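PDB 5OHU: soluble lytic murein transglycosylase from Pseudomonas aeruginosa, which probably cleaves the glycan strands of bacterial peptidoglycan as a lytic transglycosylase, in both exolytic and endolytic turnover of the cell wall. Local coordinates for residues P63-L74 with L92-W102. Residues are numbered along the deposited sequence; the frame is centred on the assembly and turned at random.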
ATOM      1  N   PRO A  63     -29.490  10.398   9.478  1.00 34.46           N
ATOM      2  CA  PRO A  63     -28.574  11.422   8.967  1.00 31.94           C
ATOM      3  C   PRO A  63     -28.239  11.269   7.492  1.00 36.42           C
ATOM      4  O   PRO A  63     -27.831  12.261   6.871  1.00 34.90           O
ATOM      5  CB  PRO A  63     -27.332  11.252   9.848  1.00 37.97           C
ATOM      6  CG  PRO A  63     -27.863  10.724  11.120  1.00 37.78           C
ATOM      7  CD  PRO A  63     -28.999   9.825  10.748  1.00 34.51           C
ATOM      8  N   TYR A  64     -28.390  10.069   6.913  1.00 33.64           N
ATOM      9  CA  TYR A  64     -28.133   9.899   5.486  1.00 28.10           C
ATOM     10  C   TYR A  64     -29.192  10.600   4.636  1.00 23.84           C
ATOM     11  O   TYR A  64     -28.872  11.200   3.607  1.00 36.32           O
ATOM     12  CB  TYR A  64     -28.044   8.414   5.135  1.00 28.25           C
ATOM     13  CG  TYR A  64     -26.661   7.827   5.369  1.00 28.79           C
ATOM     14  CD1 TYR A  64     -26.149   7.707   6.649  1.00 31.45           C
ATOM     15  CD2 TYR A  64     -25.874   7.402   4.310  1.00 29.90           C
ATOM     16  CE1 TYR A  64     -24.896   7.189   6.875  1.00 38.62           C
ATOM     17  CE2 TYR A  64     -24.604   6.873   4.521  1.00 33.13           C
ATOM     18  CZ  TYR A  64     -24.126   6.767   5.815  1.00 39.82           C
ATOM     19  OH  TYR A  64     -22.882   6.249   6.075  1.00 38.66           O
ATOM     20  N   LEU A  65     -30.457  10.548   5.049  1.00 27.21           N
ATOM     21  CA  LEU A  65     -31.488  11.271   4.308  1.00 35.22           C
ATOM     22  C   LEU A  65     -31.323  12.773   4.476  1.00 36.51           C
ATOM     23  O   LEU A  65     -31.378  13.528   3.499  1.00 40.44           O
ATOM     24  CB  LEU A  65     -32.879  10.834   4.753  1.00 34.16           C
ATOM     25  CG  LEU A  65     -33.180   9.342   4.585  1.00 39.46           C
ATOM     26  CD1 LEU A  65     -34.626   9.045   5.005  1.00 42.11           C
ATOM     27  CD2 LEU A  65     -32.926   8.891   3.151  1.00 40.36           C
ATOM     28  N   ALA A  66     -31.146  13.222   5.721  1.00 31.92           N
ATOM     29  CA  ALA A  66     -30.775  14.607   5.974  1.00 33.09           C
ATOM     30  C   ALA A  66     -29.619  15.041   5.085  1.00 34.58           C
ATOM     31  O   ALA A  66     -29.637  16.134   4.513  1.00 32.13           O
ATOM     32  CB  ALA A  66     -30.407  14.780   7.448  1.00 30.45           C
ATOM     33  N   TYR A  67     -28.604  14.189   4.951  1.00 35.79           N
ATOM     34  CA  TYR A  67     -27.441  14.545   4.150  1.00 28.14           C
ATOM     35  C   TYR A  67     -27.820  14.739   2.689  1.00 31.25           C
ATOM     36  O   TYR A  67     -27.380  15.695   2.046  1.00 33.16           O
ATOM     37  CB  TYR A  67     -26.369  13.467   4.292  1.00 22.03           C
ATOM     38  CG  TYR A  67     -25.152  13.699   3.440  1.00 21.29           C
ATOM     39  CD1 TYR A  67     -25.117  13.287   2.111  1.00 21.09           C
ATOM     40  CD2 TYR A  67     -24.033  14.327   3.960  1.00 22.38           C
ATOM     41  CE1 TYR A  67     -23.997  13.491   1.328  1.00 20.44           C
ATOM     42  CE2 TYR A  67     -22.918  14.541   3.185  1.00 21.20           C
ATOM     43  CZ  TYR A  67     -22.903  14.119   1.868  1.00 23.98           C
ATOM     44  OH  TYR A  67     -21.777  14.323   1.105  1.00 30.11           O
ATOM     45  N   ASP A  68     -28.606  13.818   2.131  1.00 31.03           N
ATOM     46  CA  ASP A  68     -28.983  13.947   0.728  1.00 36.46           C
ATOM     47  C   ASP A  68     -29.828  15.193   0.508  1.00 34.50           C
ATOM     48  O   ASP A  68     -29.617  15.947  -0.448  1.00 39.05           O
ATOM     49  CB  ASP A  68     -29.733  12.701   0.258  1.00 36.32           C
ATOM     50  CG  ASP A  68     -28.915  11.435   0.400  1.00 42.23           C
ATOM     51  OD1 ASP A  68     -27.680  11.488   0.228  1.00 34.75           O
ATOM     52  OD2 ASP A  68     -29.515  10.380   0.691  1.00 54.35           O
ATOM     53  N   GLU A  69     -30.785  15.433   1.399  1.00 38.83           N
ATOM     54  CA  GLU A  69     -31.681  16.570   1.228  1.00 40.32           C
ATOM     55  C   GLU A  69     -30.919  17.885   1.310  1.00 33.49           C
ATOM     56  O   GLU A  69     -31.117  18.782   0.481  1.00 30.18           O
ATOM     57  CB  GLU A  69     -32.785  16.501   2.274  1.00 50.57           C
ATOM     58  CG  GLU A  69     -34.056  17.223   1.883  1.00 66.57           C
ATOM     59  CD  GLU A  69     -34.017  18.696   2.220  1.00 72.74           C
ATOM     60  OE1 GLU A  69     -33.173  19.088   3.055  1.00 72.54           O
ATOM     61  OE2 GLU A  69     -34.832  19.455   1.650  1.00 74.80           O
ATOM     62  N   LEU A  70     -30.017  18.008   2.280  1.00 29.30           N
ATOM     63  CA  LEU A  70     -29.237  19.232   2.395  1.00 32.17           C
ATOM     64  C   LEU A  70     -28.338  19.424   1.180  1.00 35.81           C
ATOM     65  O   LEU A  70     -28.189  20.545   0.677  1.00 35.57           O
ATOM     66  CB  LEU A  70     -28.408  19.206   3.678  1.00 28.33           C
ATOM     67  CG  LEU A  70     -27.638  20.492   3.983  1.00 32.01           C
ATOM     68  CD1 LEU A  70     -28.633  21.647   4.117  1.00 25.58           C
ATOM     69  CD2 LEU A  70     -26.794  20.340   5.242  1.00 25.60           C
ATOM     70  N   THR A  71     -27.738  18.338   0.687  1.00 33.62           N
ATOM     71  CA  THR A  71     -26.818  18.451  -0.439  1.00 27.15           C
ATOM     72  C   THR A  71     -27.549  18.949  -1.682  1.00 30.88           C
ATOM     73  O   THR A  71     -27.037  19.804  -2.420  1.00 28.68           O
ATOM     74  CB  THR A  71     -26.148  17.101  -0.675  1.00 22.58           C
ATOM     75  OG1 THR A  71     -25.313  16.816   0.447  1.00 29.78           O
ATOM     76  CG2 THR A  71     -25.273  17.116  -1.945  1.00 20.33           C
ATOM     77  N   HIS A  72     -28.779  18.476  -1.888  1.00 27.25           N
ATOM     78  CA  HIS A  72     -29.532  18.873  -3.071  1.00 30.51           C
ATOM     79  C   HIS A  72     -29.797  20.377  -3.103  1.00 28.09           C
ATOM     80  O   HIS A  72     -29.708  20.997  -4.165  1.00 35.26           O
ATOM     81  CB  HIS A  72     -30.849  18.105  -3.156  1.00 34.33           C
ATOM     82  CG  HIS A  72     -31.679  18.504  -4.333  1.00 53.59           C
ATOM     83  ND1 HIS A  72     -31.225  18.390  -5.630  1.00 62.03           N
ATOM     84  CD2 HIS A  72     -32.910  19.063  -4.411  1.00 59.49           C
ATOM     85  CE1 HIS A  72     -32.150  18.839  -6.458  1.00 63.33           C
ATOM     86  NE2 HIS A  72     -33.183  19.253  -5.744  1.00 63.06           N
ATOM     87  N   ARG A  73     -30.143  20.986  -1.964  1.00 26.64           N
ATOM     88  CA  ARG A  73     -30.441  22.413  -1.934  1.00 28.52           C
ATOM     89  C   ARG A  73     -29.330  23.213  -1.274  1.00 29.78           C
ATOM     90  O   ARG A  73     -29.571  24.284  -0.708  1.00 32.18           O
ATOM     91  CB  ARG A  73     -31.778  22.684  -1.249  1.00 28.35           C
ATOM     92  CG  ARG A  73     -31.919  22.099   0.105  1.00 28.39           C
ATOM     93  CD  ARG A  73     -33.225  22.575   0.735  1.00 35.07           C
ATOM     94  NE  ARG A  73     -33.380  21.983   2.055  1.00 46.05           N
ATOM     95  CZ  ARG A  73     -32.827  22.474   3.158  1.00 48.10           C
ATOM     96  NH1 ARG A  73     -32.098  23.585   3.102  1.00 46.31           N
ATOM     97  NH2 ARG A  73     -33.010  21.855   4.317  1.00 51.24           N
ATOM     98  N   LEU A  74     -28.102  22.721  -1.377  1.00 27.12           N
ATOM     99  CA  LEU A  74     -27.013  23.322  -0.627  1.00 25.92           C
ATOM    100  C   LEU A  74     -26.746  24.760  -1.071  1.00 27.42           C
ATOM    101  O   LEU A  74     -26.365  25.605  -0.251  1.00 22.13           O
ATOM    102  CB  LEU A  74     -25.771  22.445  -0.767  1.00 20.37           C
ATOM    103  CG  LEU A  74     -24.494  22.966  -0.119  1.00 24.70           C
ATOM    104  CD1 LEU A  74     -24.636  22.781   1.377  1.00 20.17           C
ATOM    105  CD2 LEU A  74     -23.321  22.166  -0.624  1.00 19.40           C
ATOM    106  N   LEU A  92     -20.298  11.332   9.910  1.00 26.52           N
ATOM    107  CA  LEU A  92     -20.680  10.643   8.687  1.00 26.21           C
ATOM    108  C   LEU A  92     -19.450  10.423   7.811  1.00 28.37           C
ATOM    109  O   LEU A  92     -18.612  11.326   7.671  1.00 22.75           O
ATOM    110  CB  LEU A  92     -21.734  11.431   7.915  1.00 23.70           C
ATOM    111  CG  LEU A  92     -23.126  11.471   8.544  1.00 37.34           C
ATOM    112  CD1 LEU A  92     -24.113  12.179   7.623  1.00 28.83           C
ATOM    113  CD2 LEU A  92     -23.591  10.061   8.864  1.00 36.56           C
ATOM    114  N   PRO A  93     -19.296   9.229   7.228  1.00 33.26           N
ATOM    115  CA  PRO A  93     -18.116   8.979   6.379  1.00 27.52           C
ATOM    116  C   PRO A  93     -17.993   9.963   5.237  1.00 23.58           C
ATOM    117  O   PRO A  93     -16.872  10.317   4.851  1.00 23.53           O
ATOM    118  CB  PRO A  93     -18.346   7.549   5.857  1.00 26.29           C
ATOM    119  CG  PRO A  93     -19.324   6.931   6.836  1.00 28.06           C
ATOM    120  CD  PRO A  93     -20.216   8.077   7.272  1.00 27.02           C
ATOM    121  N   GLN A  94     -19.115  10.425   4.690  1.00 23.87           N
ATOM    122  CA  GLN A  94     -19.115  11.265   3.499  1.00 30.36           C
ATOM    123  C   GLN A  94     -19.142  12.761   3.813  1.00 31.56           C
ATOM    124  O   GLN A  94     -19.258  13.569   2.885  1.00 25.91           O
ATOM    125  CB  GLN A  94     -20.304  10.901   2.603  1.00 24.50           C
ATOM    126  CG  GLN A  94     -21.657  11.298   3.155  1.00 32.11           C
ATOM    127  CD  GLN A  94     -22.259  10.249   4.083  1.00 41.10           C
ATOM    128  OE1 GLN A  94     -21.543   9.487   4.733  1.00 39.81           O
ATOM    129  NE2 GLN A  94     -23.585  10.191   4.123  1.00 42.58           N
ATOM    130  N   ILE A  95     -19.024  13.150   5.089  1.00 25.67           N
ATOM    131  CA  ILE A  95     -19.178  14.552   5.455  1.00 19.08           C
ATOM    132  C   ILE A  95     -18.134  15.433   4.780  1.00 25.80           C
ATOM    133  O   ILE A  95     -18.366  16.630   4.594  1.00 26.14           O
ATOM    134  CB  ILE A  95     -19.131  14.716   6.994  1.00 24.67           C
ATOM    135  CG1 ILE A  95     -19.867  15.981   7.402  1.00 30.40           C
ATOM    136  CG2 ILE A  95     -17.703  14.814   7.501  1.00 23.25           C
ATOM    137  CD1 ILE A  95     -21.336  15.939   7.068  1.00 32.30           C
ATOM    138  N   GLY A  96     -16.985  14.875   4.392  1.00 26.24           N
ATOM    139  CA  GLY A  96     -15.996  15.675   3.690  1.00 22.61           C
ATOM    140  C   GLY A  96     -16.462  16.167   2.328  1.00 23.14           C
ATOM    141  O   GLY A  96     -16.085  17.265   1.898  1.00 17.28           O
ATOM    142  N   TRP A  97     -17.267  15.372   1.622  1.00 20.21           N
ATOM    143  CA  TRP A  97     -17.804  15.837   0.344  1.00 25.93           C
ATOM    144  C   TRP A  97     -18.728  17.025   0.552  1.00 22.94           C
ATOM    145  O   TRP A  97     -18.704  17.985  -0.226  1.00 27.44           O
ATOM    146  CB  TRP A  97     -18.538  14.699  -0.376  1.00 31.66           C
ATOM    147  CG  TRP A  97     -17.617  13.580  -0.710  1.00 39.80           C
ATOM    148  CD1 TRP A  97     -17.595  12.341  -0.135  1.00 43.10           C
ATOM    149  CD2 TRP A  97     -16.541  13.602  -1.655  1.00 36.19           C
ATOM    150  NE1 TRP A  97     -16.589  11.583  -0.679  1.00 41.70           N
ATOM    151  CE2 TRP A  97     -15.922  12.335  -1.612  1.00 41.54           C
ATOM    152  CE3 TRP A  97     -16.049  14.563  -2.545  1.00 36.22           C
ATOM    153  CZ2 TRP A  97     -14.834  12.003  -2.422  1.00 36.07           C
ATOM    154  CZ3 TRP A  97     -14.965  14.230  -3.354  1.00 34.32           C
ATOM    155  CH2 TRP A  97     -14.372  12.961  -3.283  1.00 36.26           C
ATOM    156  N   LEU A  98     -19.532  16.986   1.612  1.00 18.45           N
ATOM    157  CA  LEU A  98     -20.369  18.130   1.932  1.00 18.77           C
ATOM    158  C   LEU A  98     -19.523  19.358   2.239  1.00 25.23           C
ATOM    159  O   LEU A  98     -19.875  20.474   1.839  1.00 23.59           O
ATOM    160  CB  LEU A  98     -21.296  17.794   3.104  1.00 19.32           C
ATOM    161  CG  LEU A  98     -22.124  18.947   3.699  1.00 23.34           C
ATOM    162  CD1 LEU A  98     -22.934  19.669   2.633  1.00 26.88           C
ATOM    163  CD2 LEU A  98     -23.026  18.470   4.828  1.00 22.57           C
ATOM    164  N   LYS A  99     -18.399  19.186   2.945  1.00 20.03           N
ATOM    165  CA  LYS A  99     -17.593  20.363   3.267  1.00 17.95           C
ATOM    166  C   LYS A  99     -16.924  20.912   2.022  1.00 22.74           C
ATOM    167  O   LYS A  99     -16.837  22.134   1.844  1.00 19.72           O
ATOM    168  CB  LYS A  99     -16.541  20.037   4.324  1.00 21.86           C
ATOM    169  CG  LYS A  99     -17.118  19.602   5.674  1.00 20.05           C
ATOM    170  CD  LYS A  99     -16.010  19.516   6.746  1.00 24.06           C
ATOM    171  CE  LYS A  99     -15.444  20.908   7.088  1.00 24.99           C
ATOM    172  NZ  LYS A  99     -14.530  20.909   8.297  1.00 29.25           N
ATOM    173  N   LEU A 100     -16.443  20.022   1.151  1.00 17.26           N
ATOM    174  CA  LEU A 100     -15.855  20.459  -0.108  1.00 20.83           C
ATOM    175  C   LEU A 100     -16.825  21.333  -0.891  1.00 17.11           C
ATOM    176  O   LEU A 100     -16.491  22.457  -1.292  1.00 17.21           O
ATOM    177  CB  LEU A 100     -15.443  19.241  -0.935  1.00 23.21           C
ATOM    178  CG  LEU A 100     -14.975  19.533  -2.352  1.00 21.04           C
ATOM    179  CD1 LEU A 100     -13.706  20.345  -2.325  1.00 16.05           C
ATOM    180  CD2 LEU A 100     -14.778  18.216  -3.126  1.00 25.58           C
ATOM    181  N   ARG A 101     -18.046  20.838  -1.084  1.00 17.48           N
ATOM    182  CA  ARG A 101     -19.048  21.564  -1.858  1.00 20.36           C
ATOM    183  C   ARG A 101     -19.428  22.886  -1.202  1.00 20.45           C
ATOM    184  O   ARG A 101     -19.507  23.924  -1.867  1.00 23.23           O
ATOM    185  CB  ARG A 101     -20.280  20.691  -2.017  1.00 23.61           C
ATOM    186  CG  ARG A 101     -20.169  19.777  -3.162  1.00 26.41           C
ATOM    187  CD  ARG A 101     -21.011  18.577  -2.946  1.00 29.79           C
ATOM    188  NE  ARG A 101     -20.666  17.590  -3.957  1.00 36.52           N
ATOM    189  CZ  ARG A 101     -21.137  16.358  -3.984  1.00 37.30           C
ATOM    190  NH1 ARG A 101     -21.961  15.962  -3.030  1.00 37.55           N
ATOM    191  NH2 ARG A 101     -20.752  15.539  -4.952  1.00 44.98           N
ATOM    192  N   TRP A 102     -19.675  22.866   0.102  1.00 18.15           N
ATOM    193  CA  TRP A 102     -20.042  24.095   0.794  1.00 18.36           C
ATOM    194  C   TRP A 102     -18.900  25.111   0.779  1.00 20.37           C
ATOM    195  O   TRP A 102     -19.106  26.280   0.427  1.00 18.01           O
ATOM    196  CB  TRP A 102     -20.467  23.772   2.212  1.00 18.71           C
ATOM    197  CG  TRP A 102     -21.040  24.913   2.913  1.00 26.29           C
ATOM    198  CD1 TRP A 102     -22.022  25.738   2.466  1.00 25.25           C
ATOM    199  CD2 TRP A 102     -20.676  25.379   4.213  1.00 19.11           C
ATOM    200  NE1 TRP A 102     -22.284  26.705   3.405  1.00 27.72           N
ATOM    201  CE2 TRP A 102     -21.477  26.498   4.492  1.00 19.43           C
ATOM    202  CE3 TRP A 102     -19.741  24.961   5.164  1.00 18.98           C
ATOM    203  CZ2 TRP A 102     -21.382  27.205   5.688  1.00 20.83           C
ATOM    204  CZ3 TRP A 102     -19.652  25.651   6.347  1.00 19.19           C
ATOM    205  CH2 TRP A 102     -20.469  26.760   6.604  1.00 22.56           C
TER
HETATM  206  O   HOH W   1     -22.416  16.617  -0.273  1.00 32.07           O
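The Y67 ring carries Q94 CG on one face, a CH-pi contact 3.6 Å from the Y67 ring centroid, and T71 OG1, offset toward the rim, on the opposite face; D68 OD1 lies in plane at the edge. The Y64 ring takes Q94 NE2 over one face, 3.5 Å from Y64 CE2, with ring and amide planes 57° apart. Q94 can serve both tyrosines because its CG sits between backbone N and carbonyl carbon (chi1 70°) and the chain then bends at chi2. L92 CD2 packs 3.7 Å from Y64 CE1; the Y64 hydroxyl is hydrogen-bonded to E428. Farther along, L74 reaches L98, CD1 to CD1 at 3.8 Å, and lays CD2 against R101 CB. The two helices run nearly parallel, 15° apart with axes 11.1 Å distant, in the all-helical superhelix known from Slt70-like enzymes; helix 79-88 connects them in sequence, its F85 touching A66 and I95. One water links the two helices: it lies 2.8 Å from Y67 OH, donates to T71 OG1 and accepts from R101 NH1. T71 OG1 also donates to Y67 O, which ties the threonine hydroxyl into a polar cluster shared by both helices, beside a largely apolar interface of leucines and tyrosines.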